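Local structure of 1-carboxybiuret hydrolase subunit AtzE (Pseudomonas sp., 6C62) at residues 15-20 and 52-57; 67-72 and 163-168; 121-126 and 198-203; 204-209 and 303-308. The protein hydrolyses 1-carboxybiuret to urea-1,3-dicarboxylate and ammonia, a step of atrazine degradation. One frame throughout, in Å; residues are numbered along the deposited sequence.

Contact 1: residues 15-20 and 52-57; sequences TSARDV and AIDVRR
Asp-54 meets the backbone of Ala-17 and Arg-18 at the N-terminus of helix 17-35. This is a helix N-cap, made by Ser-16, backed by a carboxylate from another helix, 43-58.

Both hydrogen bonds across the contact end on this carboxylate. Asp-54 OD1 accepts from Ala-17 N at 2.7 Å, with 155° at the hydrogen. Asp-54 OD2 accepts from Arg-18 N at 3.0 Å and is about as straight. Each oxygen uses its syn lone pair, the one on the side of the other oxygen. The two bonds together fix the rotation of the carboxylate. In Asp-54, CG lies opposite the carbonyl carbon about CA-CB (chi1 -63°), and this sends the acid across to the other helix. The N-H groups at a helix start lack acceptors in the turn before them, and the helix dipole would probably favour a negative charge here.

Capping within segment 15-20 completes the helix start. Ser-16 OG accepts from Asp-19 N at 2.9 Å.

The charged neighbour Arg-18 turns its guanidinium group elsewhere. It forms salt bridges with Glu-22 and Asp-51, and its charged atoms do not touch Asp-54. Of its side chain, CB is the part that lies beside Asp-54 OD2.

Apolar contact is small. Ile-53 rests on Ala-67, in the loop that leads to strand 70-74. Between the two helices themselves, the methyl of Ala-17 meets one branch of Ile-53, with Ala-17 CB 3.9 Å from Ile-53 CG2.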
loop_
_atom_site.group_PDB
_atom_site.type_symbol
_atom_site.label_atom_id
_atom_site.label_comp_id
_atom_site.label_asym_id
_atom_site.label_seq_id
_atom_site.Cartn_x
_atom_site.Cartn_y
_atom_site.Cartn_z
ATOM N N THR A 15 2.159 2.681 -50.700
ATOM C CA THR A 15 0.744 2.710 -50.432
ATOM C C THR A 15 0.461 3.942 -49.592
ATOM O O THR A 15 1.301 4.370 -48.782
ATOM C CB THR A 15 0.285 1.406 -49.735
ATOM O OG1 THR A 15 -1.133 1.406 -49.484
ATOM C CG2 THR A 15 1.006 1.278 -48.446
ATOM N N SER A 16 -0.723 4.532 -49.759
ATOM C CA SER A 16 -1.142 5.598 -48.908
ATOM C C SER A 16 -1.628 5.044 -47.554
ATOM O O SER A 16 -2.096 3.892 -47.443
ATOM C CB SER A 16 -2.228 6.415 -49.573
ATOM O OG SER A 16 -3.474 5.746 -49.590
ATOM N N ALA A 17 -1.521 5.879 -46.533
ATOM C CA ALA A 17 -2.056 5.520 -45.231
ATOM C C ALA A 17 -3.570 5.322 -45.304
ATOM O O ALA A 17 -4.151 4.425 -44.659
ATOM C CB ALA A 17 -1.678 6.571 -44.182
ATOM N N ARG A 18 -4.232 6.173 -46.073
ATOM C CA ARG A 18 -5.668 6.036 -46.240
ATOM C C ARG A 18 -6.026 4.674 -46.860
ATOM O O ARG A 18 -7.002 4.048 -46.426
ATOM C CB ARG A 18 -6.236 7.209 -47.058
ATOM C CG ARG A 18 -7.735 7.187 -47.336
ATOM C CD ARG A 18 -8.478 7.256 -46.005
ATOM N NE ARG A 18 -9.915 7.217 -46.184
ATOM C CZ ARG A 18 -10.697 8.248 -46.461
ATOM N NH1 ARG A 18 -12.012 8.033 -46.633
ATOM N NH2 ARG A 18 -10.215 9.482 -46.548
ATOM N N ASP A 19 -5.281 4.211 -47.855
ATOM C CA ASP A 19 -5.552 2.850 -48.407
ATOM C C ASP A 19 -5.340 1.722 -47.402
ATOM O O ASP A 19 -6.084 0.730 -47.395
ATOM C CB ASP A 19 -4.665 2.552 -49.643
ATOM C CG ASP A 19 -5.125 3.298 -50.917
ATOM O OD1 ASP A 19 -6.226 3.877 -50.937
ATOM O OD2 ASP A 19 -4.369 3.277 -51.912
ATOM N N VAL A 20 -4.301 1.853 -46.589
ATOM C CA VAL A 20 -4.030 0.892 -45.523
ATOM C C VAL A 20 -5.174 0.861 -44.504
ATOM O O VAL A 20 -5.624 -0.210 -44.108
ATOM C CB VAL A 20 -2.685 1.178 -44.825
ATOM C CG1 VAL A 20 -2.532 0.327 -43.570
ATOM C CG2 VAL A 20 -1.553 0.836 -45.788
ATOM N N ALA A 52 -4.271 12.620 -42.345
ATOM C CA ALA A 52 -3.244 13.516 -41.788
ATOM C C ALA A 52 -1.821 13.015 -42.008
ATOM O O ALA A 52 -0.907 13.803 -42.245
ATOM C CB ALA A 52 -3.507 13.807 -40.303
ATOM N N ILE A 53 -1.603 11.709 -41.891
ATOM C CA ILE A 53 -0.303 11.120 -42.199
ATOM C C ILE A 53 0.042 11.336 -43.708
ATOM O O ILE A 53 1.184 11.707 -44.039
ATOM C CB ILE A 53 -0.276 9.597 -41.891
ATOM C CG1 ILE A 53 -0.398 9.310 -40.382
ATOM C CG2 ILE A 53 0.971 8.914 -42.481
ATOM C CD1 ILE A 53 0.717 9.876 -39.554
ATOM N N ASP A 54 -0.910 11.097 -44.611
ATOM C CA ASP A 54 -0.671 11.338 -46.052
ATOM C C ASP A 54 -0.343 12.831 -46.321
ATOM O O ASP A 54 0.587 13.130 -47.060
ATOM C CB ASP A 54 -1.820 10.856 -46.956
ATOM C CG ASP A 54 -2.041 9.309 -46.891
ATOM O OD1 ASP A 54 -0.990 8.546 -46.771
ATOM O OD2 ASP A 54 -3.283 8.864 -46.916
ATOM N N VAL A 55 -1.011 13.751 -45.647
ATOM C CA VAL A 55 -0.642 15.169 -45.764
ATOM C C VAL A 55 0.813 15.446 -45.333
ATOM O O VAL A 55 1.545 16.167 -46.075
ATOM C CB VAL A 55 -1.649 16.075 -45.041
ATOM C CG1 VAL A 55 -1.116 17.500 -44.736
ATOM C CG2 VAL A 55 -2.945 16.077 -45.835
ATOM N N ARG A 56 1.245 14.865 -44.207
ATOM C CA ARG A 56 2.591 15.061 -43.750
ATOM C C ARG A 56 3.630 14.505 -44.699
ATOM O O ARG A 56 4.699 15.113 -44.950
ATOM C CB ARG A 56 2.808 14.479 -42.328
ATOM C CG ARG A 56 2.050 15.279 -41.272
ATOM C CD ARG A 56 1.877 14.558 -39.941
ATOM N NE ARG A 56 3.115 14.567 -39.196
ATOM C CZ ARG A 56 3.303 13.882 -38.064
ATOM N NH1 ARG A 56 2.325 13.140 -37.552
ATOM N NH2 ARG A 56 4.475 13.944 -37.442
ATOM N N ARG A 57 3.364 13.302 -45.177
ATOM C CA ARG A 57 4.250 12.670 -46.159
ATOM C C ARG A 57 4.383 13.508 -47.430
ATOM O O ARG A 57 5.492 13.709 -47.890
ATOM C CB ARG A 57 3.775 11.269 -46.537
ATOM C CG ARG A 57 4.874 10.496 -47.213
ATOM C CD ARG A 57 4.406 9.252 -47.917
ATOM N NE ARG A 57 5.626 8.688 -48.477
ATOM C CZ ARG A 57 6.201 9.036 -49.631
ATOM N NH1 ARG A 57 5.604 9.877 -50.478
ATOM N NH2 ARG A 57 7.379 8.502 -49.945
#

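Contact 2: residues 67-72 and 163-168; sequences AGLPYA and VPLSLG
Leu-69 packs on Pro-164 where two parallel neighbours of the central sheet, strands 70-74 and 165-170, begin. This is the tight part of the contact. Leu-69 CD1 lies 3.5 Å from Pro-164 CG, closer than usual for two carbons, and the side chains slide past each other in opposite directions. Leu-69 has CG trans to its backbone N (chi1 -173°), and its other branch, CD2, meets Leu-165 CD2 at 4.0 Å, the two side chains crossing at about a right angle. With Leu-69 cut back to an alanine, Pro-164 CG and Leu-165 CD2 are likely to lose these partners.

The backbone pairing is looser. Leu-167 N donates to Ala-72 O at 3.1 Å, in the carbonyl plane. The bond from Ala-72 N to Leu-165 O is weak at 3.4 Å. Pro-70 O is buried with no hydrogen-bond partner; the ring of Pro-164, which has no N-H to offer, lies against it, with CD at 3.1 Å. There is no solvent side: every touching residue is buried.

Helix 3-11 covers Leu-69 and Pro-164. Helix 102-109 packs on Tyr-71 and Leu-167. Ser-166 OG bonds to Ser-154 O of helix 152-159, and strand 113-118 pairs with the other edge of strand 70-74.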
loop_
_atom_site.group_PDB
_atom_site.type_symbol
_atom_site.label_atom_id
_atom_site.label_comp_id
_atom_site.label_asym_id
_atom_site.label_seq_id
_atom_site.Cartn_x
_atom_site.Cartn_y
_atom_site.Cartn_z
ATOM N N ALA A 67 3.944 5.581 -38.333
ATOM C CA ALA A 67 3.076 6.349 -39.239
ATOM C C ALA A 67 2.207 5.510 -40.132
ATOM O O ALA A 67 2.693 4.758 -40.969
ATOM C CB ALA A 67 3.904 7.319 -40.101
ATOM N N GLY A 68 0.907 5.610 -39.914
ATOM C CA GLY A 68 -0.103 4.947 -40.717
ATOM C C GLY A 68 -0.502 3.561 -40.241
ATOM O O GLY A 68 -1.360 2.935 -40.853
ATOM N N LEU A 69 0.099 3.068 -39.161
ATOM C CA LEU A 69 -0.112 1.678 -38.692
ATOM C C LEU A 69 -1.474 1.576 -38.002
ATOM O O LEU A 69 -1.740 2.273 -37.045
ATOM C CB LEU A 69 0.990 1.254 -37.737
ATOM C CG LEU A 69 0.944 -0.230 -37.333
ATOM C CD1 LEU A 69 1.478 -1.110 -38.441
ATOM C CD2 LEU A 69 1.725 -0.517 -36.101
ATOM N N PRO A 70 -2.374 0.738 -38.517
ATOM C CA PRO A 70 -3.634 0.568 -37.781
ATOM C C PRO A 70 -3.520 -0.201 -36.478
ATOM O O PRO A 70 -2.681 -1.118 -36.346
ATOM C CB PRO A 70 -4.478 -0.258 -38.744
ATOM C CG PRO A 70 -3.832 -0.121 -40.064
ATOM C CD PRO A 70 -2.385 -0.006 -39.779
ATOM N N TYR A 71 -4.367 0.165 -35.512
ATOM C CA TYR A 71 -4.397 -0.512 -34.200
ATOM C C TYR A 71 -5.790 -0.372 -33.606
ATOM O O TYR A 71 -6.630 0.425 -34.108
ATOM C CB TYR A 71 -3.323 0.006 -33.249
ATOM C CG TYR A 71 -3.576 1.337 -32.656
ATOM C CD1 TYR A 71 -3.443 2.503 -33.427
ATOM C CD2 TYR A 71 -3.961 1.492 -31.318
ATOM C CE1 TYR A 71 -3.636 3.729 -32.878
ATOM C CE2 TYR A 71 -4.154 2.748 -30.757
ATOM C CZ TYR A 71 -3.981 3.863 -31.514
ATOM O OH TYR A 71 -4.236 5.163 -31.008
ATOM N N ALA A 72 -6.059 -1.239 -32.659
ATOM C CA ALA A 72 -7.275 -1.147 -31.866
ATOM C C ALA A 72 -6.972 -1.419 -30.414
ATOM O O ALA A 72 -5.899 -1.974 -30.073
ATOM C CB ALA A 72 -8.324 -2.084 -32.407
ATOM N N VAL A 163 -6.044 -6.053 -37.508
ATOM C CA VAL A 163 -5.013 -5.073 -37.225
ATOM C C VAL A 163 -3.717 -5.759 -36.874
ATOM O O VAL A 163 -3.724 -6.886 -36.426
ATOM C CB VAL A 163 -5.408 -4.094 -36.051
ATOM C CG1 VAL A 163 -6.562 -3.230 -36.472
ATOM C CG2 VAL A 163 -5.792 -4.843 -34.799
ATOM N N PRO A 164 -2.584 -5.089 -37.109
ATOM C CA PRO A 164 -1.278 -5.620 -36.783
ATOM C C PRO A 164 -0.830 -5.409 -35.292
ATOM O O PRO A 164 0.101 -6.041 -34.870
ATOM C CB PRO A 164 -0.342 -4.848 -37.712
ATOM C CG PRO A 164 -0.997 -3.506 -37.870
ATOM C CD PRO A 164 -2.481 -3.839 -37.909
ATOM N N LEU A 165 -1.507 -4.516 -34.554
ATOM C CA LEU A 165 -1.151 -4.087 -33.199
ATOM C C LEU A 165 -2.437 -3.884 -32.437
ATOM O O LEU A 165 -3.414 -3.334 -32.977
ATOM C CB LEU A 165 -0.400 -2.765 -33.275
ATOM C CG LEU A 165 -0.130 -1.987 -31.968
ATOM C CD1 LEU A 165 0.811 -2.754 -31.040
ATOM C CD2 LEU A 165 0.510 -0.642 -32.302
ATOM N N SER A 166 -2.462 -4.351 -31.194
ATOM C CA SER A 166 -3.518 -3.943 -30.302
ATOM C C SER A 166 -2.985 -3.680 -28.904
ATOM O O SER A 166 -1.835 -4.002 -28.590
ATOM C CB SER A 166 -4.639 -4.984 -30.256
ATOM O OG SER A 166 -4.138 -6.205 -29.768
ATOM N N LEU A 167 -3.819 -3.031 -28.089
ATOM C CA LEU A 167 -3.531 -2.869 -26.653
ATOM C C LEU A 167 -4.443 -3.714 -25.819
ATOM O O LEU A 167 -5.615 -3.790 -26.098
ATOM C CB LEU A 167 -3.619 -1.416 -26.225
ATOM C CG LEU A 167 -2.705 -0.437 -26.905
ATOM C CD1 LEU A 167 -2.733 0.889 -26.180
ATOM C CD2 LEU A 167 -1.276 -0.950 -27.006
ATOM N N GLY A 168 -3.871 -4.327 -24.790
ATOM C CA GLY A 168 -4.597 -5.064 -23.783
ATOM C C GLY A 168 -4.196 -4.691 -22.370
ATOM O O GLY A 168 -3.428 -3.731 -22.150
#

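Contact 3: residues 121-126 and 198-203; sequences DEFAYG and GTYPFV
Phe-202 packs against Phe-123 O, Ala-124 and the Tyr-125 ring. The contact joins two loops of the amidase fold, one after strand 113-118 and the other between strands 185-188 and 208-213. It lies near the predicted catalytic site. The side chain of Ala-124 is about 4 Å from that of Ser-150 and about 5 Å from that of Lys-74, both assigned to the charge relay by similarity.

Phe-202 has the most surface buried here. Its chi1 of 172° turns CG away from the backbone N and carries the ring across to the other loop. One ring face lies against the peptide link from Ala-124 to Tyr-125, which is offset toward the rim. Val-203 CG2 sits over the centre of the opposite face. Ala-124 CB touches Phe-202 CD2 at 3.9 Å. Tyr-125 CD1 reaches Phe-202 CZ at 3.5 Å, and these two rings are oblique, their planes at 48°. Were Phe-202 a serine, Ala-124 and the Tyr-125 ring would probably lose the surface they rest on.

Phe-123 is next in buried surface. Its ring and that of Tyr-200 are near parallel, with planes at 23°, but so far displaced that they barely overlap. Phe-123 CD1 and Tyr-200 CE1 are 3.7 Å apart.

Phe-332 of helix 329-336 packs on both Phe-123 and Phe-202. Tyr-125 makes a cation-pi contact with Arg-331.

No direct hydrogen bond joins the loops. A water bridges them, donating to Phe-123 O at 3.0 Å and to Pro-201 O at 2.7 Å.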
loop_
_atom_site.group_PDB
_atom_site.type_symbol
_atom_site.label_atom_id
_atom_site.label_comp_id
_atom_site.label_asym_id
_atom_site.label_seq_id
_atom_site.Cartn_x
_atom_site.Cartn_y
_atom_site.Cartn_z
ATOM N N ASP A 121 -13.637 -9.635 -21.281
ATOM C CA ASP A 121 -14.461 -10.097 -20.162
ATOM C C ASP A 121 -14.852 -8.895 -19.339
ATOM O O ASP A 121 -14.038 -7.966 -19.144
ATOM C CB ASP A 121 -13.762 -11.079 -19.246
ATOM C CG ASP A 121 -13.601 -12.469 -19.884
ATOM O OD1 ASP A 121 -14.614 -13.221 -20.089
ATOM O OD2 ASP A 121 -12.444 -12.818 -20.208
ATOM N N GLU A 122 -16.085 -8.903 -18.851
ATOM C CA GLU A 122 -16.608 -7.739 -18.100
ATOM C C GLU A 122 -15.718 -7.374 -16.933
ATOM O O GLU A 122 -15.412 -8.191 -16.114
ATOM C CB GLU A 122 -18.022 -7.999 -17.586
ATOM C CG GLU A 122 -18.472 -6.869 -16.685
ATOM C CD GLU A 122 -19.850 -7.053 -16.095
ATOM O OE1 GLU A 122 -19.898 -7.638 -14.954
ATOM O OE2 GLU A 122 -20.843 -6.543 -16.700
ATOM N N PHE A 123 -15.315 -6.110 -16.887
ATOM C CA PHE A 123 -14.517 -5.558 -15.822
ATOM C C PHE A 123 -13.196 -6.247 -15.639
ATOM O O PHE A 123 -12.581 -6.141 -14.585
ATOM C CB PHE A 123 -15.337 -5.439 -14.494
ATOM C CG PHE A 123 -16.432 -4.402 -14.528
ATOM C CD1 PHE A 123 -16.247 -3.168 -15.089
ATOM C CD2 PHE A 123 -17.680 -4.666 -13.968
ATOM C CE1 PHE A 123 -17.276 -2.219 -15.072
ATOM C CE2 PHE A 123 -18.677 -3.740 -13.943
ATOM C CZ PHE A 123 -18.480 -2.499 -14.501
ATOM N N ALA A 124 -12.756 -6.951 -16.691
ATOM C CA ALA A 124 -11.466 -7.611 -16.771
ATOM C C ALA A 124 -11.349 -8.866 -15.904
ATOM O O ALA A 124 -10.264 -9.385 -15.833
ATOM C CB ALA A 124 -10.330 -6.638 -16.448
ATOM N N TYR A 125 -12.409 -9.383 -15.297
ATOM C CA TYR A 125 -12.295 -10.573 -14.424
ATOM C C TYR A 125 -12.651 -11.846 -15.186
ATOM O O TYR A 125 -13.825 -12.222 -15.276
ATOM C CB TYR A 125 -13.211 -10.443 -13.200
ATOM C CG TYR A 125 -12.842 -11.266 -11.943
ATOM C CD1 TYR A 125 -11.672 -12.031 -11.849
ATOM C CD2 TYR A 125 -13.650 -11.208 -10.812
ATOM C CE1 TYR A 125 -11.360 -12.734 -10.706
ATOM C CE2 TYR A 125 -13.294 -11.879 -9.609
ATOM C CZ TYR A 125 -12.145 -12.642 -9.570
ATOM O OH TYR A 125 -11.809 -13.368 -8.432
ATOM N N GLY A 126 -11.670 -12.475 -15.784
ATOM C CA GLY A 126 -11.905 -13.709 -16.595
ATOM C C GLY A 126 -10.782 -13.958 -17.560
ATOM O O GLY A 126 -10.059 -13.013 -17.908
ATOM N N GLY A 198 -6.256 7.192 -17.782
ATOM C CA GLY A 198 -7.345 7.110 -18.749
ATOM C C GLY A 198 -7.786 5.678 -19.065
ATOM O O GLY A 198 -8.255 5.446 -20.161
ATOM N N THR A 199 -7.555 4.724 -18.173
ATOM C CA THR A 199 -8.060 3.377 -18.337
ATOM C C THR A 199 -8.958 2.972 -17.162
ATOM O O THR A 199 -8.836 3.484 -16.029
ATOM C CB THR A 199 -6.962 2.318 -18.528
ATOM O OG1 THR A 199 -6.201 2.159 -17.316
ATOM C CG2 THR A 199 -6.037 2.731 -19.698
ATOM N N TYR A 200 -9.904 2.082 -17.445
ATOM C CA TYR A 200 -10.806 1.594 -16.391
ATOM C C TYR A 200 -10.078 0.478 -15.595
ATOM O O TYR A 200 -9.664 -0.545 -16.175
ATOM C CB TYR A 200 -12.133 1.114 -17.021
ATOM C CG TYR A 200 -13.205 0.957 -15.963
ATOM C CD1 TYR A 200 -13.234 -0.159 -15.156
ATOM C CD2 TYR A 200 -14.118 1.957 -15.731
ATOM C CE1 TYR A 200 -14.179 -0.265 -14.148
ATOM C CE2 TYR A 200 -15.069 1.879 -14.711
ATOM C CZ TYR A 200 -15.117 0.760 -13.936
ATOM O OH TYR A 200 -16.104 0.638 -12.930
ATOM N N PRO A 201 -9.899 0.656 -14.304
ATOM C CA PRO A 201 -9.096 -0.285 -13.534
ATOM C C PRO A 201 -9.812 -1.549 -13.045
ATOM O O PRO A 201 -11.057 -1.703 -13.168
ATOM C CB PRO A 201 -8.665 0.541 -12.336
ATOM C CG PRO A 201 -9.802 1.427 -12.101
ATOM C CD PRO A 201 -10.406 1.729 -13.453
ATOM N N PHE A 202 -9.001 -2.489 -12.608
ATOM C CA PHE A 202 -9.507 -3.768 -12.076
ATOM C C PHE A 202 -8.877 -3.924 -10.699
ATOM O O PHE A 202 -9.583 -3.850 -9.686
ATOM C CB PHE A 202 -9.192 -4.886 -13.084
ATOM C CG PHE A 202 -9.467 -6.291 -12.612
ATOM C CD1 PHE A 202 -10.591 -6.584 -11.779
ATOM C CD2 PHE A 202 -8.641 -7.328 -13.025
ATOM C CE1 PHE A 202 -10.847 -7.873 -11.352
ATOM C CE2 PHE A 202 -8.896 -8.669 -12.597
ATOM C CZ PHE A 202 -10.002 -8.922 -11.768
ATOM N N VAL A 203 -7.575 -4.118 -10.651
ATOM C CA VAL A 203 -6.813 -4.288 -9.377
ATOM C C VAL A 203 -5.712 -3.238 -9.391
ATOM O O VAL A 203 -4.715 -3.365 -10.091
ATOM C CB VAL A 203 -6.221 -5.701 -9.281
ATOM C CG1 VAL A 203 -5.472 -5.938 -7.962
ATOM C CG2 VAL A 203 -7.285 -6.753 -9.528
HETATM O O HOH W 1 -12.897 -3.636 -13.007
#

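Contact 4: residues 204-209 and 303-308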
loop_
_atom_site.group_PDB
_atom_site.type_symbol
_atom_site.label_atom_id
_atom_site.label_comp_id
_atom_site.label_asym_id
_atom_site.label_seq_id
_atom_site.Cartn_x
_atom_site.Cartn_y
_atom_site.Cartn_z
ATOM N N HIS A 204 -5.875 -2.190 -8.614
ATOM C CA HIS A 204 -4.883 -1.120 -8.569
ATOM C C HIS A 204 -3.465 -1.657 -8.243
ATOM O O HIS A 204 -2.455 -1.193 -8.793
ATOM C CB HIS A 204 -5.298 -0.088 -7.488
ATOM C CG HIS A 204 -6.564 0.637 -7.775
ATOM N ND1 HIS A 204 -7.494 0.939 -6.788
ATOM C CD2 HIS A 204 -7.012 1.205 -8.926
ATOM C CE1 HIS A 204 -8.471 1.650 -7.353
ATOM N NE2 HIS A 204 -8.206 1.808 -8.648
ATOM N N SER A 205 -3.399 -2.639 -7.356
ATOM C CA SER A 205 -2.111 -3.199 -6.931
ATOM C C SER A 205 -1.414 -4.101 -7.987
ATOM O O SER A 205 -0.245 -4.499 -7.795
ATOM C CB SER A 205 -2.297 -4.044 -5.645
ATOM O OG SER A 205 -2.563 -3.289 -4.463
ATOM N N ILE A 206 -2.122 -4.517 -9.053
ATOM C CA ILE A 206 -1.542 -5.498 -9.985
ATOM C C ILE A 206 -1.739 -5.233 -11.467
ATOM O O ILE A 206 -1.035 -5.827 -12.287
ATOM C CB ILE A 206 -2.025 -6.953 -9.638
ATOM C CG1 ILE A 206 -2.019 -7.262 -8.119
ATOM C CG2 ILE A 206 -1.138 -7.984 -10.299
ATOM C CD1 ILE A 206 -2.616 -8.619 -7.792
ATOM N N ASP A 207 -2.643 -4.343 -11.881
ATOM C CA ASP A 207 -2.898 -4.133 -13.325
ATOM C C ASP A 207 -1.684 -3.666 -14.080
ATOM O O ASP A 207 -1.021 -2.723 -13.639
ATOM C CB ASP A 207 -3.983 -3.066 -13.617
ATOM C CG ASP A 207 -5.371 -3.420 -13.115
ATOM O OD1 ASP A 207 -5.677 -4.594 -12.903
ATOM O OD2 ASP A 207 -6.167 -2.410 -12.941
ATOM N N HIS A 208 -1.432 -4.271 -15.240
ATOM C CA HIS A 208 -0.415 -3.845 -16.200
ATOM C C HIS A 208 -1.100 -3.607 -17.568
ATOM O O HIS A 208 -2.094 -4.263 -17.891
ATOM C CB HIS A 208 0.577 -4.968 -16.510
ATOM C CG HIS A 208 1.345 -5.525 -15.361
ATOM N ND1 HIS A 208 0.803 -6.370 -14.414
ATOM C CD2 HIS A 208 2.682 -5.536 -15.152
ATOM C CE1 HIS A 208 1.771 -6.796 -13.607
ATOM N NE2 HIS A 208 2.924 -6.311 -14.042
ATOM N N LEU A 209 -0.549 -2.723 -18.399
ATOM C CA LEU A 209 -1.041 -2.500 -19.757
ATOM C C LEU A 209 0.077 -2.767 -20.719
ATOM O O LEU A 209 1.252 -2.573 -20.397
ATOM C CB LEU A 209 -1.493 -1.075 -19.954
ATOM C CG LEU A 209 -2.599 -0.578 -18.980
ATOM C CD1 LEU A 209 -2.824 0.877 -19.283
ATOM C CD2 LEU A 209 -3.873 -1.415 -19.192
ATOM N N VAL A 303 -6.084 -13.628 -3.963
ATOM C CA VAL A 303 -6.708 -12.969 -2.826
ATOM C C VAL A 303 -6.821 -11.476 -3.008
ATOM O O VAL A 303 -7.900 -10.924 -2.803
ATOM C CB VAL A 303 -5.974 -13.381 -1.496
ATOM C CG1 VAL A 303 -6.378 -12.482 -0.353
ATOM C CG2 VAL A 303 -6.323 -14.821 -1.125
ATOM N N ILE A 304 -5.753 -10.833 -3.378
ATOM C CA ILE A 304 -5.728 -9.381 -3.577
ATOM C C ILE A 304 -6.638 -8.965 -4.732
ATOM O O ILE A 304 -7.316 -8.005 -4.662
ATOM C CB ILE A 304 -4.276 -8.928 -3.805
ATOM C CG1 ILE A 304 -3.562 -8.982 -2.444
ATOM C CG2 ILE A 304 -4.152 -7.522 -4.379
ATOM C CD1 ILE A 304 -2.038 -8.933 -2.523
ATOM N N THR A 305 -6.625 -9.744 -5.786
ATOM C CA THR A 305 -7.424 -9.486 -6.987
ATOM C C THR A 305 -8.902 -9.479 -6.635
ATOM O O THR A 305 -9.614 -8.565 -7.011
ATOM C CB THR A 305 -7.130 -10.532 -8.076
ATOM O OG1 THR A 305 -5.799 -10.287 -8.596
ATOM C CG2 THR A 305 -8.146 -10.472 -9.175
ATOM N N ALA A 306 -9.349 -10.530 -5.957
ATOM C CA ALA A 306 -10.767 -10.664 -5.679
ATOM C C ALA A 306 -11.273 -9.544 -4.761
ATOM O O ALA A 306 -12.329 -9.032 -4.962
ATOM C CB ALA A 306 -11.062 -12.021 -5.065
ATOM N N SER A 307 -10.527 -9.235 -3.702
ATOM C CA SER A 307 -10.970 -8.172 -2.806
ATOM C C SER A 307 -10.895 -6.768 -3.447
ATOM O O SER A 307 -11.853 -5.990 -3.285
ATOM C CB SER A 307 -10.188 -8.232 -1.509
ATOM O OG SER A 307 -10.700 -9.333 -0.781
ATOM N N GLU A 308 -9.781 -6.443 -4.083
ATOM C CA GLU A 308 -9.644 -5.115 -4.652
ATOM C C GLU A 308 -10.639 -4.951 -5.848
ATOM O O GLU A 308 -11.277 -3.951 -5.938
ATOM C CB GLU A 308 -8.228 -4.832 -5.149
ATOM C CG GLU A 308 -7.242 -4.523 -4.077
ATOM C CD GLU A 308 -5.853 -3.995 -4.543
ATOM O OE1 GLU A 308 -5.694 -3.439 -5.653
ATOM O OE2 GLU A 308 -4.867 -4.095 -3.718
#
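Ser-205 and Glu-308 meet through matching first torsions. With chi1 at -72° and -77°, Ser-205 OG and Glu-308 CG both sit beside their own backbone N and point away from the carbonyl carbon. The Glu-308 chain runs extended beyond CG and carries its carboxylate from helix 294-312 to the turn before strand 208-213.

The carboxylate holds Ser-205 at two points. Glu-308 OE1 accepts from Ser-205 N at 3.0 Å, with 161° at the hydrogen. Glu-308 OE2 accepts from Ser-205 OG at 2.6 Å. Both oxygens use the syn lone pair. His-204 N is also near OE1, but its angle is too poor for a bond.

Beside this polar pair is a small apolar patch. Ile-206 CD1 meets Ile-304 CG2 at 3.9 Å, and the two side chains cross at a slant. The same Ile-206 CD1 lies 3.7 Å from Thr-305 OG1. That hydroxyl is bonded to Ala-301 O within its helix and to Asn-172.

Other subunits come close. His-204 NE2 bonds to the backbone of a chain of another protein, and Leu-344 of a second copy of this protein packs on Glu-308.

A buried acid is thus paired with neutral donors. Ser-205 N and OG serve it from one side of the contact, and Tyr-343 OH is bonded to OE2 as well. These bonds would probably help offset the cost of burying the carboxylate, if it is charged, and they tie the turn to the helix.

Overall arrangement
Contact 1 is the most peripheral: its centre lies about 28 Å from the centre of the chain, and it is only partly buried. Contacts 2, 3 and 4 are buried, and their centres lie about 13 to 15 Å from the chain's centre. Contacts 1 and 2 touch, with Ile-53 and Val-20 packing on segment 67-72. Contacts 2 and 4 share the central sheet, where strands 165-170 and 208-213 are neighbours. Contacts 3 and 4 adjoin: Asp-207 probably bonds to Phe-202 N, and Thr-305 packs on Phe-202. Their chemistry differs. In contacts 1 and 4 a carboxylate grips two donors, at a helix start or in a turn. Contact 2 is mainly aliphatic, and contact 3 is aromatic with a bridging water.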